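Side-chain contacts in putative polyketide biosynthesis enoyl-CoA hydratase homolog pksH (Bacillus subtilis, PDB 3HP0), which dehydrates the carrier-tethered (S)-3-hydroxy-3-methylglutaryl group to a 3-methylglutaconyl group during synthesis of the antibiotic bacillaene: residues Leu35-Glu38 against Cys39-Val42; Asp91-Met94 against Lys95-Thr98; Ala160-Met163 against Thr164-Lys168. All blocks are in the same frame, centred on the assembly; numbering follows the deposited sequence.

Contact 1 of 3, residues Leu35-Glu38 against Cys39-Val42; sequences LIEE and CLQV
Ile36 lays its CG2 methyl against CD1 of Leu40, 3.8 Å away, one turn further along the helix. The two side chains run side by side and point the same way. CG of Leu40 stands anti to its carbonyl carbon (chi1 -64°), which folds the branch back over the preceding turn and brings CG within 3.1 Å of Ile36 O, the acceptor of Leu40 N. A second pair, again four residues apart, brings CD2 of Leu35 to 4.0 Å from SG of Cys39, and the same sulfur lies 3.2 Å from Leu35 O. Both pairs belong to helix 34-48, the crossover helix of the beta-alpha-beta unit formed with strands 17-22 and 53-57 in this crotonase-fold enzyme. Leu35 and Val42 pack on strand 17-22, Ile36 and Leu40 on helix 87-98, and Cys39 touches both, meeting Phe22 and Leu92. On the more open flank the bent chain of Glu37 (chi2 51°) crosses Leu40 at about a right angle, OE1 coming 4.0 Å from CB. Four successive backbone bonds run beneath. The buried Glu38 carboxylate has its partners in the N-terminal segment, where OE2 accepts from Gln7 N and OE1 from Thr8 N.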
loop_
_atom_site.group_PDB
_atom_site.type_symbol
_atom_site.label_atom_id
_atom_site.label_comp_id
_atom_site.label_asym_id
_atom_site.label_seq_id
_atom_site.Cartn_x
_atom_site.Cartn_y
_atom_site.Cartn_z
ATOM N N LEU A 35 -5.114 12.154 -0.517
ATOM C CA LEU A 35 -4.143 11.335 -1.231
ATOM C C LEU A 35 -4.815 10.220 -2.028
ATOM O O LEU A 35 -4.408 9.923 -3.148
ATOM C CB LEU A 35 -3.138 10.736 -0.238
ATOM C CG LEU A 35 -2.024 9.838 -0.788
ATOM C CD1 LEU A 35 -0.823 9.885 0.129
ATOM C CD2 LEU A 35 -2.527 8.420 -0.927
ATOM N N ILE A 36 -5.844 9.605 -1.449
ATOM C CA ILE A 36 -6.569 8.525 -2.114
ATOM C C ILE A 36 -7.294 9.022 -3.359
ATOM O O ILE A 36 -7.291 8.367 -4.405
ATOM C CB ILE A 36 -7.609 7.899 -1.173
ATOM C CG1 ILE A 36 -6.903 7.238 0.009
ATOM C CG2 ILE A 36 -8.458 6.890 -1.929
ATOM C CD1 ILE A 36 -7.851 6.632 1.019
ATOM N N GLU A 37 -7.923 10.183 -3.228
ATOM C CA GLU A 37 -8.662 10.790 -4.324
ATOM C C GLU A 37 -7.730 11.186 -5.471
ATOM O O GLU A 37 -8.024 10.923 -6.636
ATOM C CB GLU A 37 -9.438 12.014 -3.811
ATOM C CG GLU A 37 -10.232 12.766 -4.877
ATOM C CD GLU A 37 -11.129 11.856 -5.706
ATOM O OE1 GLU A 37 -10.599 10.993 -6.440
ATOM O OE2 GLU A 37 -12.366 12.001 -5.628
ATOM N N GLU A 38 -6.606 11.811 -5.142
ATOM C CA GLU A 38 -5.645 12.230 -6.156
ATOM C C GLU A 38 -5.098 11.049 -6.958
ATOM O O GLU A 38 -4.852 11.167 -8.157
ATOM C CB GLU A 38 -4.492 12.991 -5.500
ATOM C CG GLU A 38 -4.854 14.406 -5.091
ATOM C CD GLU A 38 -3.771 15.066 -4.256
ATOM O OE1 GLU A 38 -2.577 14.798 -4.511
ATOM O OE2 GLU A 38 -4.110 15.861 -3.352
ATOM N N CYS A 39 -4.908 9.915 -6.288
ATOM C CA CYS A 39 -4.398 8.707 -6.933
ATOM C C CYS A 39 -5.436 8.121 -7.879
ATOM O O CYS A 39 -5.127 7.788 -9.025
ATOM C CB CYS A 39 -4.018 7.659 -5.885
ATOM S SG CYS A 39 -2.523 8.036 -4.940
ATOM N N LEU A 40 -6.668 7.991 -7.400
ATOM C CA LEU A 40 -7.739 7.451 -8.227
ATOM C C LEU A 40 -7.875 8.306 -9.476
ATOM O O LEU A 40 -8.165 7.811 -10.563
ATOM C CB LEU A 40 -9.047 7.455 -7.444
ATOM C CG LEU A 40 -9.002 6.531 -6.229
ATOM C CD1 LEU A 40 -10.217 6.753 -5.349
ATOM C CD2 LEU A 40 -8.937 5.093 -6.713
ATOM N N GLN A 41 -7.644 9.599 -9.296
ATOM C CA GLN A 41 -7.722 10.582 -10.363
ATOM C C GLN A 41 -6.583 10.405 -11.367
ATOM O O GLN A 41 -6.777 10.548 -12.575
ATOM C CB GLN A 41 -7.660 11.974 -9.748
ATOM C CG GLN A 41 -7.729 13.100 -10.738
ATOM C CD GLN A 41 -7.457 14.437 -10.083
ATOM O OE1 GLN A 41 -8.060 14.776 -9.061
ATOM N NE2 GLN A 41 -6.545 15.205 -10.668
ATOM N N VAL A 42 -5.390 10.110 -10.862
ATOM C CA VAL A 42 -4.237 9.897 -11.721
ATOM C C VAL A 42 -4.395 8.574 -12.475
ATOM O O VAL A 42 -4.027 8.469 -13.647
ATOM C CB VAL A 42 -2.930 9.842 -10.903
ATOM C CG1 VAL A 42 -1.767 9.486 -11.814
ATOM C CG2 VAL A 42 -2.681 11.173 -10.219
#

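Contact 2 of 3, residues Asp91-Met94 against Lys95-Thr98; sequences DLWM and KLQT
Thr98 returns its hydroxyl to the preceding turn, OG1 donating to Met94 O over 3.1 Å. The donor sits above the carbonyl plane, 38° out of it, and therefore away from the lone-pair directions. OG1 stands anti to the carbonyl carbon of Thr98 and beside its backbone N (chi1 -56°), which lets hydroxyl and amide address the same acceptor. The hydrogen bond from the amide, Thr98 N to Met94 O, is short at 2.9 Å but weak because it is bent, and Gln97 N adds another weak bond to this oxygen. Met94 O thus gathers three donors where the helix is about to end. Gln97 N also reaches back to Trp93 O, a long and weak bond of 3.5 Å, while Thr98 N has a further acceptor in Lys95 O. Earlier in the helix the pattern is regular: Lys95 N donates to Asp91 O at 2.8 Å, and Leu96 N to Leu92 O at 3.0 Å. These turns form the C-terminal part of helix 87-98 of the crotonase fold, which leads through a short connection to strand 102-107 of the central sheet; Leu96 O accepts from Thr103 OG1 of that strand. Asp91 OD1 is paired with Lys225 in a salt bridge, while OD2 lies near the like-charged carboxylate of Glu87, a closeness that Lys225 probably helps to offset. Apolar contacts occupy another flank. CD2 of Leu96 comes to the edge of the Trp93 indole, near the ring plane and 4.0 Å from CD1, and the two side chains cross obliquely. Leu92 CD1 and Leu96 CD1 approach more loosely, at 4.4 Å. The indole also makes an edge-to-face contact with Phe118, and the selenomethionine Met94 packs on Phe150 and helix 220-235.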
loop_
_atom_site.group_PDB
_atom_site.type_symbol
_atom_site.label_atom_id
_atom_site.label_comp_id
_atom_site.label_asym_id
_atom_site.label_seq_id
_atom_site.Cartn_x
_atom_site.Cartn_y
_atom_site.Cartn_z
ATOM N N ASP A 91 -10.355 0.123 -2.698
ATOM C CA ASP A 91 -10.613 0.111 -4.136
ATOM C C ASP A 91 -9.425 0.608 -4.934
ATOM O O ASP A 91 -9.200 0.165 -6.055
ATOM C CB ASP A 91 -11.853 0.938 -4.471
ATOM C CG ASP A 91 -13.123 0.253 -4.036
ATOM O OD1 ASP A 91 -13.215 -0.977 -4.233
ATOM O OD2 ASP A 91 -14.021 0.934 -3.503
ATOM N N LEU A 92 -8.673 1.532 -4.348
ATOM C CA LEU A 92 -7.473 2.065 -4.979
ATOM C C LEU A 92 -6.466 0.918 -5.109
ATOM O O LEU A 92 -5.924 0.666 -6.191
ATOM C CB LEU A 92 -6.886 3.171 -4.115
ATOM C CG LEU A 92 -5.494 3.705 -4.447
ATOM C CD1 LEU A 92 -5.414 4.151 -5.899
ATOM C CD2 LEU A 92 -5.188 4.852 -3.500
ATOM N N TRP A 93 -6.231 0.209 -4.010
ATOM C CA TRP A 93 -5.296 -0.902 -4.041
ATOM C C TRP A 93 -5.783 -1.957 -5.021
ATOM O O TRP A 93 -4.979 -2.623 -5.672
ATOM C CB TRP A 93 -5.127 -1.508 -2.647
ATOM C CG TRP A 93 -4.360 -0.615 -1.701
ATOM C CD1 TRP A 93 -3.529 0.413 -2.040
ATOM C CD2 TRP A 93 -4.332 -0.699 -0.274
ATOM N NE1 TRP A 93 -2.986 0.977 -0.912
ATOM C CE2 TRP A 93 -3.461 0.314 0.187
ATOM C CE3 TRP A 93 -4.961 -1.530 0.665
ATOM C CZ2 TRP A 93 -3.201 0.520 1.550
ATOM C CZ3 TRP A 93 -4.706 -1.326 2.017
ATOM C CH2 TRP A 93 -3.832 -0.309 2.446
HETATM N N MSE A 94 -7.104 -2.098 -5.137
HETATM C CA MSE A 94 -7.674 -3.069 -6.071
HETATM C C MSE A 94 -7.421 -2.621 -7.506
HETATM O O MSE A 94 -7.134 -3.431 -8.380
HETATM C CB MSE A 94 -9.178 -3.221 -5.861
HETATM C CG MSE A 94 -9.567 -3.922 -4.578
HETATM SE SE MSE A 94 -11.351 -4.701 -4.703
HETATM C CE MSE A 94 -10.848 -6.396 -5.503
ATOM N N LYS A 95 -7.522 -1.318 -7.731
ATOM C CA LYS A 95 -7.321 -0.735 -9.053
ATOM C C LYS A 95 -5.894 -1.048 -9.520
ATOM O O LYS A 95 -5.670 -1.435 -10.673
ATOM C CB LYS A 95 -7.531 0.781 -8.981
ATOM C CG LYS A 95 -8.013 1.440 -10.261
ATOM C CD LYS A 95 -9.470 1.088 -10.525
ATOM C CE LYS A 95 -10.159 2.143 -11.392
ATOM N NZ LYS A 95 -11.634 1.892 -11.545
ATOM N N LEU A 96 -4.933 -0.870 -8.615
ATOM C CA LEU A 96 -3.540 -1.144 -8.919
ATOM C C LEU A 96 -3.380 -2.554 -9.452
ATOM O O LEU A 96 -2.566 -2.792 -10.340
ATOM C CB LEU A 96 -2.680 -0.977 -7.667
ATOM C CG LEU A 96 -2.077 0.383 -7.314
ATOM C CD1 LEU A 96 -2.669 1.510 -8.136
ATOM C CD2 LEU A 96 -2.292 0.608 -5.837
ATOM N N GLN A 97 -4.156 -3.491 -8.912
ATOM C CA GLN A 97 -4.086 -4.883 -9.359
ATOM C C GLN A 97 -4.923 -5.162 -10.605
ATOM O O GLN A 97 -4.708 -6.158 -11.299
ATOM C CB GLN A 97 -4.618 -5.827 -8.290
ATOM C CG GLN A 97 -3.920 -5.847 -6.986
ATOM C CD GLN A 97 -4.245 -7.117 -6.228
ATOM O OE1 GLN A 97 -5.395 -7.345 -5.837
ATOM N NE2 GLN A 97 -3.237 -7.961 -6.032
ATOM N N THR A 98 -5.878 -4.289 -10.884
ATOM C CA THR A 98 -6.797 -4.519 -11.985
ATOM C C THR A 98 -6.703 -3.636 -13.227
ATOM O O THR A 98 -7.082 -4.055 -14.311
ATOM C CB THR A 98 -8.256 -4.446 -11.456
ATOM O OG1 THR A 98 -8.421 -5.385 -10.385
ATOM C CG2 THR A 98 -9.239 -4.808 -12.550
#

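Contact 3 of 3, residues Ala160-Met163 against Thr164-Lys168; sequences AHYM and TLMTK
Leu165 sets its CD1 methyl over one face of the His161 imidazole in a CH-pi contact, 3.7 Å from the ring centroid and shifted toward the rim, nearest NE2. One residue on, CG of the selenomethionine Met166 does the same to Tyr162, 3.8 Å from the centroid and closest to CE1. His161 and Tyr162 each hold CG anti to the backbone N (chi1 -167° and -174°), leaning the rings along the helix toward the residue four places ahead. Met166 SE, 5.1 Å from the Tyr162 ring centroid and oblique to it, adds a Met-aromatic contact.

Among the hydrogen bonds, Ala160 O takes two from Thr164, OG1 at 2.7 Å and N at 3.0 Å, arriving from opposite faces of the carbonyl plane. Leu165 N and Met166 N continue the helical pattern to His161 O and Tyr162 O. The last bond, Thr167 N to Met163 O, comes from a residue turned out of the helix with phi 63°; a water 3.1 Å from Met163 O may donate to it.

The aromatic pairs lie on the exposed side of helix 157-166. Ala160 and Thr164 pack on helix 148-155, and Met163 and Thr164 on Leu135, close to the active-site residue Glu137.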
loop_
_atom_site.group_PDB
_atom_site.type_symbol
_atom_site.label_atom_id
_atom_site.label_comp_id
_atom_site.label_asym_id
_atom_site.label_seq_id
_atom_site.Cartn_x
_atom_site.Cartn_y
_atom_site.Cartn_z
ATOM N N ALA A 160 1.907 -14.165 6.432
ATOM C CA ALA A 160 1.254 -12.933 6.872
ATOM C C ALA A 160 0.878 -13.045 8.358
ATOM O O ALA A 160 0.986 -12.075 9.120
ATOM C CB ALA A 160 0.014 -12.664 6.033
ATOM N N HIS A 161 0.467 -14.250 8.753
ATOM C CA HIS A 161 0.054 -14.558 10.119
ATOM C C HIS A 161 1.207 -14.397 11.126
ATOM O O HIS A 161 1.068 -13.718 12.134
ATOM C CB HIS A 161 -0.508 -15.987 10.146
ATOM C CG HIS A 161 -1.244 -16.339 11.404
ATOM N ND1 HIS A 161 -2.246 -15.550 11.929
ATOM C CD2 HIS A 161 -1.166 -17.431 12.203
ATOM C CE1 HIS A 161 -2.755 -16.143 12.996
ATOM N NE2 HIS A 161 -2.117 -17.286 13.182
ATOM N N TYR A 162 2.343 -15.016 10.828
ATOM C CA TYR A 162 3.527 -14.957 11.675
ATOM C C TYR A 162 3.985 -13.507 11.834
ATOM O O TYR A 162 4.355 -13.065 12.923
ATOM C CB TYR A 162 4.633 -15.795 11.034
ATOM C CG TYR A 162 5.891 -15.953 11.862
ATOM C CD1 TYR A 162 5.854 -16.550 13.132
ATOM C CD2 TYR A 162 7.127 -15.547 11.358
ATOM C CE1 TYR A 162 7.024 -16.742 13.870
ATOM C CE2 TYR A 162 8.293 -15.729 12.080
ATOM C CZ TYR A 162 8.241 -16.326 13.332
ATOM O OH TYR A 162 9.413 -16.511 14.026
HETATM N N MSE A 163 3.947 -12.776 10.729
HETATM C CA MSE A 163 4.333 -11.374 10.689
HETATM C C MSE A 163 3.477 -10.522 11.612
HETATM O O MSE A 163 3.986 -9.696 12.375
HETATM C CB MSE A 163 4.165 -10.844 9.268
HETATM C CG MSE A 163 5.385 -10.224 8.671
HETATM SE SE MSE A 163 5.009 -9.710 6.847
HETATM C CE MSE A 163 4.927 -7.803 7.120
ATOM N N THR A 164 2.166 -10.718 11.518
ATOM C CA THR A 164 1.224 -9.938 12.305
ATOM C C THR A 164 1.354 -10.252 13.783
ATOM O O THR A 164 1.353 -9.345 14.608
ATOM C CB THR A 164 -0.232 -10.192 11.840
ATOM O OG1 THR A 164 -0.309 -10.054 10.412
ATOM C CG2 THR A 164 -1.186 -9.184 12.491
ATOM N N LEU A 165 1.477 -11.539 14.104
ATOM C CA LEU A 165 1.611 -11.987 15.484
ATOM C C LEU A 165 2.943 -11.570 16.109
ATOM O O LEU A 165 2.975 -11.174 17.272
ATOM C CB LEU A 165 1.480 -13.511 15.576
ATOM C CG LEU A 165 0.121 -14.171 15.309
ATOM C CD1 LEU A 165 0.301 -15.671 15.197
ATOM C CD2 LEU A 165 -0.858 -13.839 16.421
HETATM N N MSE A 166 4.030 -11.646 15.337
HETATM C CA MSE A 166 5.363 -11.305 15.843
HETATM C C MSE A 166 5.716 -9.823 15.895
HETATM O O MSE A 166 6.638 -9.431 16.604
HETATM C CB MSE A 166 6.437 -12.056 15.057
HETATM C CG MSE A 166 6.464 -13.555 15.322
HETATM SE SE MSE A 166 6.613 -14.007 17.204
HETATM C CE MSE A 166 4.795 -14.526 17.533
ATOM N N THR A 167 5.006 -9.009 15.126
ATOM C CA THR A 167 5.221 -7.570 15.147
ATOM C C THR A 167 6.589 -7.031 14.713
ATOM O O THR A 167 6.735 -5.827 14.482
ATOM C CB THR A 167 4.942 -7.042 16.555
ATOM O OG1 THR A 167 3.596 -7.370 16.916
ATOM C CG2 THR A 167 5.146 -5.536 16.621
ATOM N N LYS A 168 7.596 -7.885 14.596
ATOM C CA LYS A 168 8.898 -7.361 14.212
ATOM C C LYS A 168 9.103 -7.218 12.712
ATOM O O LYS A 168 8.771 -8.113 11.934
ATOM C CB LYS A 168 10.027 -8.202 14.810
ATOM C CG LYS A 168 10.099 -9.630 14.331
ATOM C CD LYS A 168 11.369 -10.287 14.860
ATOM C CE LYS A 168 12.616 -9.540 14.383
ATOM N NZ LYS A 168 13.878 -10.252 14.739
HETATM O O HOH W 1 5.582 -7.298 11.286
#

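Along the chain the contacts come in the order 1, 2, 3, each within a single helix: 34-48, 87-98 and 157-166. Contacts 1 and 2, centred about 12 Å apart, touch directly, for Leu92 of helix 87-98 fits against Ile36, Cys39 and Leu40; Leu92 CD1 lies 3.7 Å from Leu40 CD2. Their helices precede the neighbouring parallel strands 53-57 and 102-107 of the central sheet. Contact 3 stands apart, its centre about 24 Å from that of contact 2 and about 30 Å from that of contact 1; contacts 1 and 3 lie on opposite sides of the chain's centre. They probably flank the active-site region from different sides, contact 1 near catalytic Asp68 and contact 3 near catalytic Glu137.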